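Local structure of hemolysin activator protein CdiB (Acinetobacter baumannii ACICU, 6WIL) at residues 530-535 with 554-559; 233-238 with 257-262; 494-499 with 522-527. The protein probably exports its partner toxin across the outer membrane, as the transporter of a two-partner secretion system for contact-dependent growth inhibition. All coordinates share one frame; numbering follows the deposited sequence.

Interaction 1. Residues 530-535 with 554-559; sequences FYLDAF and FSINLS
The F530 ring takes L558 over one face: methyl CD1 sits almost above the ring centre, 3.8 Å from the centroid and 13° off the normal, a CH-pi contact. L558 CB comes in closer still, 3.5 Å from F530 CE1. With chi1 at -96°, away from a staggered position, the F530 ring leans over the neighbouring strand. At the other end of the contact the F554 ring meets the methyl of A534, whose CB is 3.7 Å from F554 CD2. Between them, the I556 terminal methyl CD1 packs on L532 CG at 3.6 Å. These apolar groups share one face of the sheet. The other face carries Y531, D533, S555 and N557, and there S555 CB lies 3.9 Å from D533 CB. Two reciprocal backbone pairs lock the register, Y531 with N557 and D533 with S555; N557 N to Y531 O measures 2.9 Å. S555 OG and N557 ND2 bond to D224 and S222 of strand 217-228, to which the backbones of F554 and I556 also bond, at D225 and V223. A greasy outer face, a polar inner face and a last strand that bonds to the first are the marks of a closed outer-membrane beta-barrel.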
ATOM      1  N   PHE A 530     -19.349  11.753 -11.711  1.00 81.70           N
ATOM      2  CA  PHE A 530     -18.753  11.702 -13.049  1.00 71.19           C
ATOM      3  C   PHE A 530     -17.357  12.304 -13.011  1.00 58.85           C
ATOM      4  O   PHE A 530     -17.171  13.426 -12.528  1.00 69.37           O
ATOM      5  CB  PHE A 530     -19.615  12.431 -14.090  1.00 69.13           C
ATOM      6  CG  PHE A 530     -20.550  11.526 -14.888  1.00 80.66           C
ATOM      7  CD1 PHE A 530     -20.070  10.505 -15.701  1.00 85.32           C
ATOM      8  CD2 PHE A 530     -21.923  11.744 -14.853  1.00 92.16           C
ATOM      9  CE1 PHE A 530     -20.946   9.706 -16.460  1.00 78.32           C
ATOM     10  CE2 PHE A 530     -22.802  10.944 -15.594  1.00 92.52           C
ATOM     11  CZ  PHE A 530     -22.320   9.927 -16.400  1.00 94.32           C
ATOM     12  N   TYR A 531     -16.384  11.546 -13.510  1.00 55.95           N
ATOM     13  CA  TYR A 531     -14.980  11.925 -13.424  1.00 64.82           C
ATOM     14  C   TYR A 531     -14.366  12.009 -14.812  1.00 61.57           C
ATOM     15  O   TYR A 531     -14.441  11.053 -15.586  1.00 57.17           O
ATOM     16  CB  TYR A 531     -14.193  10.940 -12.561  1.00 44.67           C
ATOM     17  CG  TYR A 531     -12.744  11.291 -12.452  1.00 61.16           C
ATOM     18  CD1 TYR A 531     -12.343  12.464 -11.832  1.00 72.95           C
ATOM     19  CD2 TYR A 531     -11.771  10.455 -12.979  1.00 63.36           C
ATOM     20  CE1 TYR A 531     -11.004  12.795 -11.733  1.00 74.92           C
ATOM     21  CE2 TYR A 531     -10.434  10.776 -12.884  1.00 65.22           C
ATOM     22  CZ  TYR A 531     -10.055  11.947 -12.261  1.00 82.09           C
ATOM     23  OH  TYR A 531      -8.720  12.270 -12.165  1.00 83.96           O
ATOM     24  N   LEU A 532     -13.762  13.155 -15.113  1.00 52.95           N
ATOM     25  CA  LEU A 532     -13.117  13.409 -16.388  1.00 47.73           C
ATOM     26  C   LEU A 532     -11.629  13.621 -16.155  1.00 60.13           C
ATOM     27  O   LEU A 532     -11.229  14.258 -15.175  1.00 60.27           O
ATOM     28  CB  LEU A 532     -13.736  14.634 -17.071  1.00 55.08           C
ATOM     29  CG  LEU A 532     -13.510  14.827 -18.574  1.00 63.00           C
ATOM     30  CD1 LEU A 532     -14.660  15.620 -19.176  1.00 74.36           C
ATOM     31  CD2 LEU A 532     -12.188  15.518 -18.861  1.00 63.91           C
ATOM     32  N   ASP A 533     -10.815  13.076 -17.053  1.00 61.45           N
ATOM     33  CA  ASP A 533      -9.369  13.280 -17.026  1.00 53.78           C
ATOM     34  C   ASP A 533      -8.907  13.430 -18.467  1.00 57.34           C
ATOM     35  O   ASP A 533      -8.929  12.461 -19.232  1.00 64.12           O
ATOM     36  CB  ASP A 533      -8.649  12.124 -16.331  1.00 54.20           C
ATOM     37  CG  ASP A 533      -7.204  12.455 -15.979  1.00 72.40           C
ATOM     38  OD1 ASP A 533      -6.589  13.300 -16.662  1.00 58.30           O
ATOM     39  OD2 ASP A 533      -6.683  11.864 -15.011  1.00 78.40           O
ATOM     40  N   ALA A 534      -8.502  14.640 -18.835  1.00 64.09           N
ATOM     41  CA  ALA A 534      -8.043  14.939 -20.182  1.00 63.16           C
ATOM     42  C   ALA A 534      -6.655  15.553 -20.117  1.00 56.88           C
ATOM     43  O   ALA A 534      -6.387  16.409 -19.270  1.00 56.26           O
ATOM     44  CB  ALA A 534      -9.004  15.893 -20.900  1.00 57.10           C
ATOM     45  N   PHE A 535      -5.776  15.113 -21.013  1.00 56.75           N
ATOM     46  CA  PHE A 535      -4.429  15.659 -21.066  1.00 56.34           C
ATOM     47  C   PHE A 535      -3.954  15.706 -22.508  1.00 53.80           C
ATOM     48  O   PHE A 535      -4.341  14.876 -23.336  1.00 58.44           O
ATOM     49  CB  PHE A 535      -3.443  14.838 -20.221  1.00 57.98           C
ATOM     50  CG  PHE A 535      -3.129  13.480 -20.791  1.00 55.79           C
ATOM     51  CD1 PHE A 535      -3.895  12.378 -20.453  1.00 43.48           C
ATOM     52  CD2 PHE A 535      -2.055  13.303 -21.654  1.00 60.14           C
ATOM     53  CE1 PHE A 535      -3.605  11.129 -20.969  1.00 51.53           C
ATOM     54  CE2 PHE A 535      -1.764  12.058 -22.177  1.00 50.73           C
ATOM     55  CZ  PHE A 535      -2.540  10.970 -21.833  1.00 58.40           C
ATOM     56  N   PHE A 554      -8.201  11.161 -23.179  1.00 61.49           N
ATOM     57  CA  PHE A 554      -9.476  11.532 -22.578  1.00 53.90           C
ATOM     58  C   PHE A 554     -10.005  10.334 -21.806  1.00 62.51           C
ATOM     59  O   PHE A 554     -10.184   9.257 -22.380  1.00 67.74           O
ATOM     60  CB  PHE A 554     -10.486  11.976 -23.644  1.00 64.32           C
ATOM     61  CG  PHE A 554     -10.037  13.164 -24.455  1.00 80.30           C
ATOM     62  CD1 PHE A 554      -9.280  12.993 -25.606  1.00 75.89           C
ATOM     63  CD2 PHE A 554     -10.380  14.452 -24.070  1.00 66.86           C
ATOM     64  CE1 PHE A 554      -8.867  14.083 -26.354  1.00 67.54           C
ATOM     65  CE2 PHE A 554      -9.970  15.548 -24.814  1.00 74.81           C
ATOM     66  CZ  PHE A 554      -9.212  15.362 -25.957  1.00 69.91           C
ATOM     67  N   SER A 555     -10.246  10.518 -20.511  1.00 69.97           N
ATOM     68  CA  SER A 555     -10.769   9.464 -19.652  1.00 55.73           C
ATOM     69  C   SER A 555     -12.066   9.929 -19.009  1.00 59.00           C
ATOM     70  O   SER A 555     -12.147  11.051 -18.500  1.00 59.35           O
ATOM     71  CB  SER A 555      -9.756   9.071 -18.575  1.00 56.07           C
ATOM     72  OG  SER A 555      -8.585   8.528 -19.157  1.00 94.98           O
ATOM     73  N   ILE A 556     -13.077   9.065 -19.037  1.00 52.61           N
ATOM     74  CA  ILE A 556     -14.372   9.329 -18.423  1.00 50.73           C
ATOM     75  C   ILE A 556     -14.749   8.118 -17.582  1.00 51.77           C
ATOM     76  O   ILE A 556     -14.720   6.988 -18.076  1.00 55.49           O
ATOM     77  CB  ILE A 556     -15.459   9.605 -19.480  1.00 54.33           C
ATOM     78  CG1 ILE A 556     -15.285  10.996 -20.092  1.00 62.24           C
ATOM     79  CG2 ILE A 556     -16.840   9.469 -18.867  1.00 59.62           C
ATOM     80  CD1 ILE A 556     -15.780  12.109 -19.201  1.00 71.59           C
ATOM     81  N   ASN A 557     -15.103   8.349 -16.319  1.00 51.62           N
ATOM     82  CA  ASN A 557     -15.550   7.281 -15.434  1.00 52.36           C
ATOM     83  C   ASN A 557     -16.860   7.678 -14.760  1.00 51.45           C
ATOM     84  O   ASN A 557     -17.132   8.856 -14.538  1.00 52.24           O
ATOM     85  CB  ASN A 557     -14.477   6.951 -14.387  1.00 52.23           C
ATOM     86  CG  ASN A 557     -14.857   5.772 -13.520  1.00 64.64           C
ATOM     87  OD1 ASN A 557     -15.502   5.934 -12.486  1.00 73.69           O
ATOM     88  ND2 ASN A 557     -14.463   4.574 -13.937  1.00 68.79           N
ATOM     89  N   LEU A 558     -17.687   6.676 -14.461  1.00 53.86           N
ATOM     90  CA  LEU A 558     -18.943   6.854 -13.725  1.00 56.88           C
ATOM     91  C   LEU A 558     -19.030   5.793 -12.644  1.00 49.02           C
ATOM     92  O   LEU A 558     -19.037   4.599 -12.953  1.00 58.10           O
ATOM     93  CB  LEU A 558     -20.166   6.769 -14.662  1.00 51.25           C
ATOM     94  CG  LEU A 558     -21.611   6.591 -14.145  1.00 66.45           C
ATOM     95  CD1 LEU A 558     -22.171   7.782 -13.313  1.00 77.91           C
ATOM     96  CD2 LEU A 558     -22.555   6.100 -15.332  1.00 73.64           C
ATOM     97  N   SER A 559     -19.087   6.224 -11.387  1.00 46.47           N
ATOM     98  CA  SER A 559     -19.272   5.319 -10.263  1.00 54.64           C
ATOM     99  C   SER A 559     -20.672   5.492  -9.691  1.00 65.74           C
ATOM    100  O   SER A 559     -21.194   6.608  -9.646  1.00 76.01           O
ATOM    101  CB  SER A 559     -18.219   5.559  -9.173  1.00 64.84           C
ATOM    102  OG  SER A 559     -18.246   6.907  -8.734  1.00 87.44           O
TER

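Interaction 2. Residues 233-238 with 257-262; sequences TYMGNI and SHSLDD
T233, Y234 and S257 give up the most surface here, and each meets the facing segment in its own way. T233 hands its hydroxyl to an acid: OG1 donates to D261 OD1 at 3.0 Å, arriving 74° out of the carboxylate plane. That oxygen also accepts the backbone N-H of F263, so two donors grip it. Because chi1 of T233 is -45°, with OG1 beside the backbone N, the methyl CG2 is left anti to that N and rests against S259 OG at 3.4 Å. Y234 points to the opposite face of the sheet. Its ring edge runs past L260 O to D262, just beyond the strand, with D262 OD2 in the ring plane 3.8 Å from Y234 CE1 and the carboxylate turned 67° from the ring. S257 returns to the face of T233, where its OG lies 2.8 Å from N237 ND2, while N237 OD1 accepts a bond from N255. Between the two faces, the backbones of Y234 and L260, and of G236 and H258, bond in both directions; G236 N reaches H258 O at 2.8 Å. R17 of helix 8-27 touches N237, S257 and the selenomethionine M235, placing that helix against the face that carries them. This antiparallel hairpin belongs to a beta-barrel wall, with helix 8-27 on its inner side, probably as the plug helix known from two-partner transporters such as FhaC.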
ATOM      1  N   THR A 233      -6.011   4.520 -29.248  1.00 61.39           N
ATOM      2  CA  THR A 233      -6.586   3.350 -28.599  1.00 65.24           C
ATOM      3  C   THR A 233      -7.843   3.756 -27.843  1.00 60.03           C
ATOM      4  O   THR A 233      -7.893   4.830 -27.235  1.00 69.68           O
ATOM      5  CB  THR A 233      -5.585   2.703 -27.631  1.00 76.91           C
ATOM      6  OG1 THR A 233      -4.301   2.603 -28.259  1.00 78.02           O
ATOM      7  CG2 THR A 233      -6.054   1.313 -27.224  1.00 72.40           C
ATOM      8  N   TYR A 234      -8.855   2.890 -27.873  1.00 60.38           N
ATOM      9  CA  TYR A 234     -10.148   3.159 -27.253  1.00 73.76           C
ATOM     10  C   TYR A 234     -10.476   2.026 -26.291  1.00 57.78           C
ATOM     11  O   TYR A 234     -10.589   0.866 -26.705  1.00 50.45           O
ATOM     12  CB  TYR A 234     -11.240   3.317 -28.316  1.00 60.04           C
ATOM     13  CG  TYR A 234     -10.895   4.339 -29.382  1.00 80.89           C
ATOM     14  CD1 TYR A 234     -10.058   4.008 -30.444  1.00 83.43           C
ATOM     15  CD2 TYR A 234     -11.395   5.635 -29.324  1.00 90.69           C
ATOM     16  CE1 TYR A 234      -9.729   4.933 -31.416  1.00 91.26           C
ATOM     17  CE2 TYR A 234     -11.073   6.568 -30.300  1.00 99.58           C
ATOM     18  CZ  TYR A 234     -10.240   6.210 -31.341  1.00100.54           C
ATOM     19  OH  TYR A 234      -9.911   7.124 -32.313  1.00 98.80           O
HETATM   20  N   MSE A 235     -10.626   2.364 -25.014  1.00 60.53           N
HETATM   21  CA  MSE A 235     -10.828   1.368 -23.966  1.00 50.84           C
HETATM   22  C   MSE A 235     -12.179   1.495 -23.280  1.00 44.92           C
HETATM   23  O   MSE A 235     -12.706   2.591 -23.122  1.00 46.43           O
HETATM   24  CB  MSE A 235      -9.725   1.477 -22.914  1.00 61.47           C
HETATM   25  CG  MSE A 235      -8.596   0.477 -23.069  1.00 91.69           C
HETATM   26 SE   MSE A 235      -7.184   0.798 -21.757  1.00131.11          SE
HETATM   27  CE  MSE A 235      -8.304   0.992 -20.174  1.00 44.98           C
ATOM     28  N   GLY A 236     -12.724   0.358 -22.865  1.00 39.01           N
ATOM     29  CA  GLY A 236     -13.927   0.333 -22.060  1.00 37.09           C
ATOM     30  C   GLY A 236     -13.771  -0.599 -20.878  1.00 42.45           C
ATOM     31  O   GLY A 236     -13.360  -1.751 -21.040  1.00 54.68           O
ATOM     32  N   ASN A 237     -14.087  -0.113 -19.683  1.00 37.47           N
ATOM     33  CA  ASN A 237     -13.916  -0.887 -18.463  1.00 46.42           C
ATOM     34  C   ASN A 237     -15.227  -0.949 -17.697  1.00 37.29           C
ATOM     35  O   ASN A 237     -15.923   0.059 -17.554  1.00 40.66           O
ATOM     36  CB  ASN A 237     -12.824  -0.283 -17.566  1.00 58.58           C
ATOM     37  CG  ASN A 237     -11.527  -1.065 -17.618  1.00 62.59           C
ATOM     38  OD1 ASN A 237     -11.315  -1.987 -16.830  1.00 61.91           O
ATOM     39  ND2 ASN A 237     -10.650  -0.700 -18.545  1.00 57.48           N
ATOM     40  N   ILE A 238     -15.553  -2.140 -17.208  1.00 43.62           N
ATOM     41  CA  ILE A 238     -16.661  -2.347 -16.284  1.00 38.35           C
ATOM     42  C   ILE A 238     -16.059  -2.901 -15.001  1.00 42.23           C
ATOM     43  O   ILE A 238     -15.554  -4.031 -14.984  1.00 42.43           O
ATOM     44  CB  ILE A 238     -17.724  -3.297 -16.850  1.00 45.83           C
ATOM     45  CG1 ILE A 238     -18.267  -2.766 -18.177  1.00 48.02           C
ATOM     46  CG2 ILE A 238     -18.852  -3.489 -15.841  1.00 36.06           C
ATOM     47  CD1 ILE A 238     -19.093  -3.776 -18.951  1.00 56.09           C
ATOM     48  N   SER A 257     -12.423  -5.625 -19.315  1.00 38.73           N
ATOM     49  CA  SER A 257     -11.870  -4.575 -20.156  1.00 53.59           C
ATOM     50  C   SER A 257     -11.962  -4.977 -21.621  1.00 49.67           C
ATOM     51  O   SER A 257     -11.754  -6.142 -21.970  1.00 49.51           O
ATOM     52  CB  SER A 257     -10.412  -4.290 -19.778  1.00 52.56           C
ATOM     53  OG  SER A 257     -10.047  -2.959 -20.105  1.00 59.43           O
ATOM     54  N   HIS A 258     -12.287  -4.006 -22.473  1.00 63.23           N
ATOM     55  CA  HIS A 258     -12.264  -4.167 -23.923  1.00 58.77           C
ATOM     56  C   HIS A 258     -11.438  -3.035 -24.510  1.00 49.55           C
ATOM     57  O   HIS A 258     -11.621  -1.873 -24.133  1.00 61.66           O
ATOM     58  CB  HIS A 258     -13.672  -4.150 -24.528  1.00 43.74           C
ATOM     59  CG  HIS A 258     -14.551  -5.268 -24.060  1.00 62.00           C
ATOM     60  ND1 HIS A 258     -14.331  -6.583 -24.407  1.00 72.42           N
ATOM     61  CD2 HIS A 258     -15.664  -5.264 -23.289  1.00 90.24           C
ATOM     62  CE1 HIS A 258     -15.265  -7.342 -23.862  1.00 83.38           C
ATOM     63  NE2 HIS A 258     -16.086  -6.566 -23.178  1.00 92.84           N
ATOM     64  N   SER A 259     -10.538  -3.369 -25.430  1.00 50.48           N
ATOM     65  CA  SER A 259      -9.632  -2.381 -25.995  1.00 54.69           C
ATOM     66  C   SER A 259      -9.557  -2.552 -27.504  1.00 57.06           C
ATOM     67  O   SER A 259      -9.600  -3.674 -28.015  1.00 48.73           O
ATOM     68  CB  SER A 259      -8.229  -2.498 -25.380  1.00 54.26           C
ATOM     69  OG  SER A 259      -7.330  -1.576 -25.971  1.00 78.08           O
ATOM     70  N   LEU A 260      -9.444  -1.427 -28.208  1.00 68.79           N
ATOM     71  CA  LEU A 260      -9.277  -1.397 -29.660  1.00 71.50           C
ATOM     72  C   LEU A 260      -8.042  -0.545 -29.942  1.00 73.17           C
ATOM     73  O   LEU A 260      -8.121   0.687 -29.951  1.00 71.47           O
ATOM     74  CB  LEU A 260     -10.523  -0.840 -30.348  1.00 64.10           C
ATOM     75  CG  LEU A 260     -10.670  -0.988 -31.867  1.00 80.68           C
ATOM     76  CD1 LEU A 260      -9.920   0.104 -32.620  1.00 80.10           C
ATOM     77  CD2 LEU A 260     -10.209  -2.367 -32.318  1.00 73.06           C
ATOM     78  N   ASP A 261      -6.904  -1.199 -30.165  1.00 78.06           N
ATOM     79  CA  ASP A 261      -5.625  -0.522 -30.352  1.00 90.93           C
ATOM     80  C   ASP A 261      -5.348  -0.397 -31.848  1.00 94.97           C
ATOM     81  O   ASP A 261      -5.069  -1.395 -32.520  1.00 94.01           O
ATOM     82  CB  ASP A 261      -4.505  -1.283 -29.643  1.00 91.49           C
ATOM     83  CG  ASP A 261      -3.217  -0.481 -29.543  1.00101.22           C
ATOM     84  OD1 ASP A 261      -3.144   0.616 -30.133  1.00 96.75           O
ATOM     85  OD2 ASP A 261      -2.278  -0.949 -28.863  1.00 93.27           O
ATOM     86  N   ASP A 262      -5.427   0.831 -32.367  1.00 94.07           N
ATOM     87  CA  ASP A 262      -5.103   1.085 -33.766  1.00107.21           C
ATOM     88  C   ASP A 262      -3.604   1.128 -34.022  1.00107.09           C
ATOM     89  O   ASP A 262      -3.181   0.986 -35.175  1.00103.34           O
ATOM     90  CB  ASP A 262      -5.736   2.398 -34.235  1.00 99.36           C
ATOM     91  CG  ASP A 262      -7.235   2.287 -34.439  1.00100.44           C
ATOM     92  OD1 ASP A 262      -7.723   1.158 -34.655  1.00 99.87           O
ATOM     93  OD2 ASP A 262      -7.922   3.329 -34.397  1.00 99.14           O
TER

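Interaction 3. Residues 494-499 with 522-527; sequences QFYMAV and GLRTYQ
R524 lays its guanidinium flat on the Y496 ring, the two planes only 19° apart. R524 CZ stands 3.7 Å from the centroid of the Y496 ring, giving a stacked cation-pi pair, and R524 NH2 hangs over the middle of the ring while R524 NE lies nearer its rim, 3.3 Å from Y496 CE2. The R524 side chain, extended from CG to NE, runs at about a right angle to that of Y496, and its methylene CG lies 3.6 Å from Y496 CE2. On the opposite face of the ring lies G522, whose CA is 4.2 Å from the centroid; the tyrosine is thus held between two residues of one strand. Its chi1 of 70° puts CG in the crowded position between backbone N and carbonyl carbon, and this sends the ring across to that strand. Q494 meets the edge of the guanidinium: OE1 lies in its plane and accepts a weak bond from R524 NH1 at 3.3 Å. The cation is further fixed by a salt bridge from R524 NH2 to E483 and by a long, weak ion pair of R524 NE with D533, while Y496 OH bonds to D533 as well. On the other face of the sheet F495 and L523 make a slighter apolar contact, with F495 CD1 4.0 Å from L523 CB. Paired backbone bonds join Q494 to R524 and Y496 to G522, with Y496 N 2.9 Å from G522 O. Over these short segments the strand directions differ by 145°, so the pair is twisted well away from exactly antiparallel. Polar and charged groups on one face and apolar ones on the other, on neighbouring antiparallel strands, mark the wall of a transmembrane beta-barrel; this protein belongs to the Omp85 superfamily.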
ATOM      1  N   GLN A 494      -9.162  20.501 -10.887  1.00 61.02           N
ATOM      2  CA  GLN A 494      -7.750  20.792 -10.691  1.00 70.10           C
ATOM      3  C   GLN A 494      -7.003  20.642 -12.008  1.00 67.23           C
ATOM      4  O   GLN A 494      -7.294  19.739 -12.798  1.00 53.46           O
ATOM      5  CB  GLN A 494      -7.134  19.886  -9.612  1.00 65.08           C
ATOM      6  CG  GLN A 494      -7.381  18.398  -9.790  1.00 74.76           C
ATOM      7  CD  GLN A 494      -6.574  17.553  -8.815  1.00 91.31           C
ATOM      8  OE1 GLN A 494      -5.948  16.564  -9.203  1.00 77.09           O
ATOM      9  NE2 GLN A 494      -6.582  17.943  -7.544  1.00 93.20           N
ATOM     10  N   PHE A 495      -6.057  21.551 -12.243  1.00 65.88           N
ATOM     11  CA  PHE A 495      -5.118  21.451 -13.350  1.00 62.55           C
ATOM     12  C   PHE A 495      -3.861  20.729 -12.885  1.00 58.78           C
ATOM     13  O   PHE A 495      -3.508  20.769 -11.704  1.00 63.89           O
ATOM     14  CB  PHE A 495      -4.736  22.834 -13.884  1.00 63.65           C
ATOM     15  CG  PHE A 495      -5.909  23.725 -14.169  1.00 83.57           C
ATOM     16  CD1 PHE A 495      -6.740  23.474 -15.247  1.00 83.73           C
ATOM     17  CD2 PHE A 495      -6.169  24.827 -13.369  1.00 77.92           C
ATOM     18  CE1 PHE A 495      -7.817  24.296 -15.516  1.00 69.26           C
ATOM     19  CE2 PHE A 495      -7.245  25.654 -13.634  1.00 74.26           C
ATOM     20  CZ  PHE A 495      -8.070  25.388 -14.709  1.00 75.72           C
ATOM     21  N   TYR A 496      -3.179  20.072 -13.819  1.00 57.27           N
ATOM     22  CA  TYR A 496      -1.939  19.395 -13.470  1.00 53.80           C
ATOM     23  C   TYR A 496      -0.977  19.432 -14.646  1.00 48.43           C
ATOM     24  O   TYR A 496      -1.388  19.406 -15.810  1.00 57.79           O
ATOM     25  CB  TYR A 496      -2.179  17.944 -13.024  1.00 56.60           C
ATOM     26  CG  TYR A 496      -2.617  16.989 -14.117  1.00 64.05           C
ATOM     27  CD1 TYR A 496      -1.685  16.274 -14.864  1.00 48.41           C
ATOM     28  CD2 TYR A 496      -3.964  16.780 -14.383  1.00 74.76           C
ATOM     29  CE1 TYR A 496      -2.085  15.394 -15.856  1.00 59.69           C
ATOM     30  CE2 TYR A 496      -4.371  15.902 -15.373  1.00 65.66           C
ATOM     31  CZ  TYR A 496      -3.430  15.213 -16.104  1.00 56.57           C
ATOM     32  OH  TYR A 496      -3.844  14.340 -17.083  1.00 65.35           O
HETATM   33  N   MSE A 497       0.310  19.505 -14.322  1.00 55.07           N
HETATM   34  CA  MSE A 497       1.373  19.365 -15.310  1.00 62.19           C
HETATM   35  C   MSE A 497       2.314  18.266 -14.832  1.00 51.98           C
HETATM   36  O   MSE A 497       2.587  18.157 -13.637  1.00 58.09           O
HETATM   37  CB  MSE A 497       2.129  20.680 -15.508  1.00 60.69           C
HETATM   38  CG  MSE A 497       2.793  20.818 -16.870  1.00 71.29           C
HETATM   39 SE   MSE A 497       4.553  21.662 -16.793  0.36 89.60          SE
HETATM   40  CE  MSE A 497       4.118  23.216 -15.702  1.00 66.04           C
ATOM     41  N   ALA A 498       2.801  17.442 -15.754  1.00 51.32           N
ATOM     42  CA  ALA A 498       3.602  16.286 -15.387  1.00 54.43           C
ATOM     43  C   ALA A 498       4.853  16.207 -16.249  1.00 59.39           C
ATOM     44  O   ALA A 498       4.845  16.580 -17.425  1.00 55.39           O
ATOM     45  CB  ALA A 498       2.797  14.986 -15.516  1.00 43.55           C
ATOM     46  N   VAL A 499       5.933  15.720 -15.640  1.00 49.70           N
ATOM     47  CA  VAL A 499       7.200  15.467 -16.320  1.00 57.51           C
ATOM     48  C   VAL A 499       7.686  14.087 -15.900  1.00 50.44           C
ATOM     49  O   VAL A 499       7.931  13.850 -14.710  1.00 39.24           O
ATOM     50  CB  VAL A 499       8.261  16.531 -15.995  1.00 58.15           C
ATOM     51  CG1 VAL A 499       9.573  16.193 -16.690  1.00 50.40           C
ATOM     52  CG2 VAL A 499       7.777  17.917 -16.404  1.00 56.20           C
ATOM     53  N   GLY A 522      -2.777  18.811 -18.317  1.00 50.07           N
ATOM     54  CA  GLY A 522      -4.160  18.399 -18.388  1.00 49.70           C
ATOM     55  C   GLY A 522      -4.976  18.886 -17.211  1.00 58.80           C
ATOM     56  O   GLY A 522      -4.513  19.681 -16.392  1.00 60.57           O
ATOM     57  N   LEU A 523      -6.212  18.386 -17.140  1.00 61.30           N
ATOM     58  CA  LEU A 523      -7.148  18.773 -16.094  1.00 61.11           C
ATOM     59  C   LEU A 523      -8.009  17.577 -15.712  1.00 47.78           C
ATOM     60  O   LEU A 523      -8.170  16.629 -16.484  1.00 61.35           O
ATOM     61  CB  LEU A 523      -8.041  19.941 -16.533  1.00 73.56           C
ATOM     62  CG  LEU A 523      -9.186  19.617 -17.498  1.00 72.72           C
ATOM     63  CD1 LEU A 523     -10.185  20.760 -17.523  1.00 63.26           C
ATOM     64  CD2 LEU A 523      -8.679  19.322 -18.907  1.00 61.17           C
ATOM     65  N   ARG A 524      -8.566  17.639 -14.502  1.00 48.17           N
ATOM     66  CA  ARG A 524      -9.440  16.606 -13.966  1.00 54.94           C
ATOM     67  C   ARG A 524     -10.586  17.265 -13.214  1.00 55.79           C
ATOM     68  O   ARG A 524     -10.399  18.291 -12.556  1.00 56.94           O
ATOM     69  CB  ARG A 524      -8.696  15.659 -13.014  1.00 59.93           C
ATOM     70  CG  ARG A 524      -7.417  15.059 -13.568  1.00 57.33           C
ATOM     71  CD  ARG A 524      -6.484  14.685 -12.430  1.00 63.94           C
ATOM     72  NE  ARG A 524      -5.281  14.005 -12.895  1.00 64.69           N
ATOM     73  CZ  ARG A 524      -4.133  13.990 -12.227  1.00 63.85           C
ATOM     74  NH1 ARG A 524      -4.026  14.632 -11.071  1.00 60.32           N
ATOM     75  NH2 ARG A 524      -3.087  13.343 -12.722  1.00 65.52           N
ATOM     76  N   THR A 525     -11.774  16.664 -13.300  1.00 70.79           N
ATOM     77  CA  THR A 525     -12.942  17.228 -12.635  1.00 53.37           C
ATOM     78  C   THR A 525     -13.916  16.121 -12.251  1.00 54.44           C
ATOM     79  O   THR A 525     -13.978  15.071 -12.898  1.00 56.83           O
ATOM     80  CB  THR A 525     -13.643  18.271 -13.519  1.00 57.18           C
ATOM     81  OG1 THR A 525     -14.748  18.842 -12.808  1.00 61.30           O
ATOM     82  CG2 THR A 525     -14.140  17.641 -14.813  1.00 57.16           C
ATOM     83  N   TYR A 526     -14.676  16.373 -11.185  1.00 71.62           N
ATOM     84  CA  TYR A 526     -15.659  15.433 -10.657  1.00 70.76           C
ATOM     85  C   TYR A 526     -17.000  16.147 -10.547  1.00 63.92           C
ATOM     86  O   TYR A 526     -17.129  17.117  -9.792  1.00 67.83           O
ATOM     87  CB  TYR A 526     -15.220  14.889  -9.295  1.00 68.29           C
ATOM     88  CG  TYR A 526     -16.069  13.754  -8.756  1.00 78.77           C
ATOM     89  CD1 TYR A 526     -17.217  14.009  -8.016  1.00 85.81           C
ATOM     90  CD2 TYR A 526     -15.714  12.426  -8.975  1.00 82.26           C
ATOM     91  CE1 TYR A 526     -17.994  12.975  -7.519  1.00 91.27           C
ATOM     92  CE2 TYR A 526     -16.485  11.385  -8.480  1.00 71.96           C
ATOM     93  CZ  TYR A 526     -17.622  11.667  -7.753  1.00 89.65           C
ATOM     94  OH  TYR A 526     -18.392  10.639  -7.256  1.00 85.50           O
ATOM     95  N   GLN A 527     -17.994  15.675 -11.295  1.00 82.08           N
ATOM     96  CA  GLN A 527     -19.323  16.291 -11.311  1.00 78.49           C
ATOM     97  C   GLN A 527     -20.353  15.239 -10.910  1.00 76.21           C
ATOM     98  O   GLN A 527     -20.939  14.579 -11.775  1.00 82.87           O
ATOM     99  CB  GLN A 527     -19.654  16.885 -12.686  1.00 72.79           C
ATOM    100  CG  GLN A 527     -18.539  17.721 -13.321  1.00 70.46           C
ATOM    101  CD  GLN A 527     -18.480  19.159 -12.819  1.00 74.81           C
ATOM    102  OE1 GLN A 527     -19.257  19.572 -11.955  1.00 81.33           O
ATOM    103  NE2 GLN A 527     -17.545  19.925 -13.362  1.00 65.79           N
TER

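The three contacts illustrate how one barrel wall serves two environments. None is a core contact: each is an antiparallel hairpin near the surface, in the same 16-stranded sheet. Interactions 1 and 3 are neighbours that touch, through backbone bonds such as L523 N to A534 O at 2.9 Å, whereas interaction 2 stands across the closing seam, its nearest atoms about 6 Å from interaction 1 and about 14 Å from interaction 3. Paired backbone bonds are common to all three; what differs is the side chains: apolar packing on the outer face stands out in interaction 1, the inward cation-pi stack in interaction 3, and hydroxyl and carboxylate groups in interaction 2.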